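Long-range contact in fiber protein (Human adenovirus 14, PDB 3F0Y), which forms the trimeric knob at the tip of the viral fiber, the part that in adenoviruses engages receptors on the host cell: residues N75-L80 with R174-W179. Numbering follows the deposited sequence.
Sequences NFTAEL and RITWSW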
loop_
_atom_site.group_PDB
_atom_site.type_symbol
_atom_site.label_atom_id
_atom_site.label_comp_id
_atom_site.label_asym_id
_atom_site.label_seq_id
_atom_site.Cartn_x
_atom_site.Cartn_y
_atom_site.Cartn_z
ATOM N N ASN A 75 16.494 -9.819 -14.314
ATOM C CA ASN A 75 16.471 -9.392 -12.926
ATOM C C ASN A 75 17.567 -8.361 -12.680
ATOM O O ASN A 75 18.659 -8.450 -13.252
ATOM C CB ASN A 75 16.608 -10.580 -11.968
ATOM C CG ASN A 75 17.980 -11.217 -12.014
ATOM O OD1 ASN A 75 18.789 -11.031 -11.106
ATOM N ND2 ASN A 75 18.253 -11.965 -13.077
ATOM N N PHE A 76 17.256 -7.365 -11.859
ATOM C CA PHE A 76 18.251 -6.397 -11.426
ATOM C C PHE A 76 17.915 -5.913 -10.024
ATOM O O PHE A 76 16.742 -5.775 -9.668
ATOM C CB PHE A 76 18.367 -5.230 -12.415
ATOM C CG PHE A 76 17.065 -4.540 -12.720
ATOM C CD1 PHE A 76 16.297 -4.926 -13.808
ATOM C CD2 PHE A 76 16.624 -3.483 -11.935
ATOM C CE1 PHE A 76 15.101 -4.284 -14.099
ATOM C CE2 PHE A 76 15.429 -2.836 -12.220
ATOM C CZ PHE A 76 14.669 -3.236 -13.305
ATOM N N THR A 77 18.956 -5.679 -9.232
ATOM C CA THR A 77 18.801 -5.389 -7.815
ATOM C C THR A 77 19.449 -4.062 -7.449
ATOM O O THR A 77 20.587 -3.792 -7.834
ATOM C CB THR A 77 19.424 -6.504 -6.957
ATOM O OG1 THR A 77 18.783 -7.747 -7.259
ATOM C CG2 THR A 77 19.268 -6.202 -5.469
ATOM N N ALA A 78 18.703 -3.235 -6.722
ATOM C CA ALA A 78 19.246 -2.038 -6.098
ATOM C C ALA A 78 19.620 -2.414 -4.671
ATOM O O ALA A 78 18.744 -2.659 -3.844
ATOM C CB ALA A 78 18.220 -0.920 -6.108
ATOM N N GLU A 79 20.921 -2.489 -4.403
ATOM C CA GLU A 79 21.432 -2.801 -3.074
ATOM C C GLU A 79 21.800 -1.503 -2.369
ATOM O O GLU A 79 22.659 -0.759 -2.842
ATOM C CB GLU A 79 22.669 -3.690 -3.169
ATOM C CG GLU A 79 22.405 -5.084 -3.708
ATOM C CD GLU A 79 23.626 -5.974 -3.609
ATOM O OE1 GLU A 79 24.713 -5.543 -4.048
ATOM O OE2 GLU A 79 23.505 -7.103 -3.088
ATOM N N LEU A 80 21.145 -1.236 -1.242
ATOM C CA LEU A 80 21.380 -0.017 -0.477
ATOM C C LEU A 80 21.950 -0.386 0.885
ATOM O O LEU A 80 21.281 -1.031 1.690
ATOM C CB LEU A 80 20.081 0.777 -0.315
ATOM C CG LEU A 80 19.270 1.022 -1.592
ATOM C CD1 LEU A 80 18.015 1.809 -1.265
ATOM C CD2 LEU A 80 20.099 1.740 -2.651
ATOM N N ARG A 174 17.723 -4.327 -0.061
ATOM C CA ARG A 174 17.996 -4.881 -1.381
ATOM C C ARG A 174 16.676 -5.056 -2.115
ATOM O O ARG A 174 15.837 -5.849 -1.700
ATOM C CB ARG A 174 18.705 -6.226 -1.261
ATOM C CG ARG A 174 20.093 -6.156 -0.646
ATOM C CD ARG A 174 20.780 -7.504 -0.751
ATOM N NE ARG A 174 22.170 -7.487 -0.292
ATOM C CZ ARG A 174 22.578 -7.788 0.941
ATOM N NH1 ARG A 174 21.711 -8.116 1.894
ATOM N NH2 ARG A 174 23.875 -7.753 1.221
ATOM N N ILE A 175 16.498 -4.304 -3.198
ATOM C CA ILE A 175 15.261 -4.320 -3.970
ATOM C C ILE A 175 15.534 -4.955 -5.326
ATOM O O ILE A 175 16.309 -4.420 -6.115
ATOM C CB ILE A 175 14.710 -2.894 -4.185
ATOM C CG1 ILE A 175 14.672 -2.118 -2.864
ATOM C CG2 ILE A 175 13.320 -2.951 -4.800
ATOM C CD1 ILE A 175 14.345 -0.648 -3.035
ATOM N N THR A 176 14.896 -6.095 -5.585
ATOM C CA THR A 176 15.104 -6.845 -6.820
ATOM C C THR A 176 13.865 -6.796 -7.700
ATOM O O THR A 176 12.798 -7.262 -7.304
ATOM C CB THR A 176 15.432 -8.323 -6.530
ATOM O OG1 THR A 176 16.642 -8.406 -5.771
ATOM C CG2 THR A 176 15.598 -9.112 -7.831
ATOM N N TRP A 177 14.020 -6.222 -8.891
ATOM C CA TRP A 177 12.991 -6.258 -9.923
ATOM C C TRP A 177 13.294 -7.432 -10.832
ATOM O O TRP A 177 14.449 -7.642 -11.208
ATOM C CB TRP A 177 13.010 -4.981 -10.761
ATOM C CG TRP A 177 12.520 -3.763 -10.054
ATOM C CD1 TRP A 177 11.260 -3.251 -10.092
ATOM C CD2 TRP A 177 13.287 -2.888 -9.219
ATOM N NE1 TRP A 177 11.188 -2.115 -9.325
ATOM C CE2 TRP A 177 12.420 -1.867 -8.780
ATOM C CE3 TRP A 177 14.623 -2.867 -8.800
ATOM C CZ2 TRP A 177 12.842 -0.837 -7.936
ATOM C CZ3 TRP A 177 15.043 -1.842 -7.963
ATOM C CH2 TRP A 177 14.155 -0.841 -7.541
ATOM N N SER A 178 12.266 -8.194 -11.190
ATOM C CA SER A 178 12.454 -9.336 -12.073
ATOM C C SER A 178 11.201 -9.678 -12.861
ATOM O O SER A 178 10.080 -9.361 -12.459
ATOM C CB SER A 178 12.904 -10.563 -11.273
ATOM O OG SER A 178 11.872 -11.025 -10.419
ATOM N N TRP A 179 11.407 -10.328 -14.000
ATOM C CA TRP A 179 10.309 -10.955 -14.713
ATOM C C TRP A 179 10.798 -12.149 -15.522
ATOM O O TRP A 179 11.961 -12.207 -15.923
ATOM C CB TRP A 179 9.570 -9.949 -15.598
ATOM C CG TRP A 179 10.372 -9.391 -16.726
ATOM C CD1 TRP A 179 10.541 -9.946 -17.958
ATOM C CD2 TRP A 179 11.080 -8.147 -16.744
ATOM N NE1 TRP A 179 11.326 -9.135 -18.738
ATOM C CE2 TRP A 179 11.670 -8.022 -18.019
ATOM C CE3 TRP A 179 11.280 -7.129 -15.804
ATOM C CZ2 TRP A 179 12.450 -6.919 -18.380
ATOM C CZ3 TRP A 179 12.055 -6.032 -16.162
ATOM C CH2 TRP A 179 12.630 -5.938 -17.439
HETATM O O HOH W 1 25.503 -8.061 -1.621
#
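Phe76 pairs with Trp177, and Ala78 with Ile175, in antiparallel register, each couple joined by two backbone hydrogen bonds, while Thr77 faces Thr176 at a non-hydrogen-bonded position between them. The two segments, parts of longer strands, have directions 167° apart and axes 4.5 Å apart at closest approach; strand 73-82, outermost of its four-stranded sheet within the chain, here joins strand 171-180 in a worked example of a sheet with two unlike faces. One face is aromatic and apolar. Trp177 CB sits over a face of the Phe76 ring, a CH-pi contact 3.8 Å from the ring centroid, and the indole runs nearly parallel to the phenyl plane but slid aside, with little overlap. Phe76 reaches this place because its CG lies between the backbone N and carbonyl carbon (chi1 54°), which carries the ring across to the neighbouring strand. Ala78 CB then meets the indole at its edge, 3.8 Å from Trp177 CZ3. Leu41 and Val58 of the opposing sheet pack against Trp177, placing this side in the core of the knob's beta sandwich.

The other face is polar. Thr77 OG1 and Thr176 OG1 share a hydrogen bond of 2.7 Å. Farther along, Arg174, extended from CG to NE, gives NE to Glu79 OE2 in a salt bridge of 3.1 Å; the acceptor lies close to the guanidinium plane, yet is approached from above the carboxylate plane. A water bridges OE2 and Arg174 NH2, and Arg163 O accepts from NH1. With all three nitrogens partnered, the buried guanidinium is probably held in orientation, its charge balanced by Glu79.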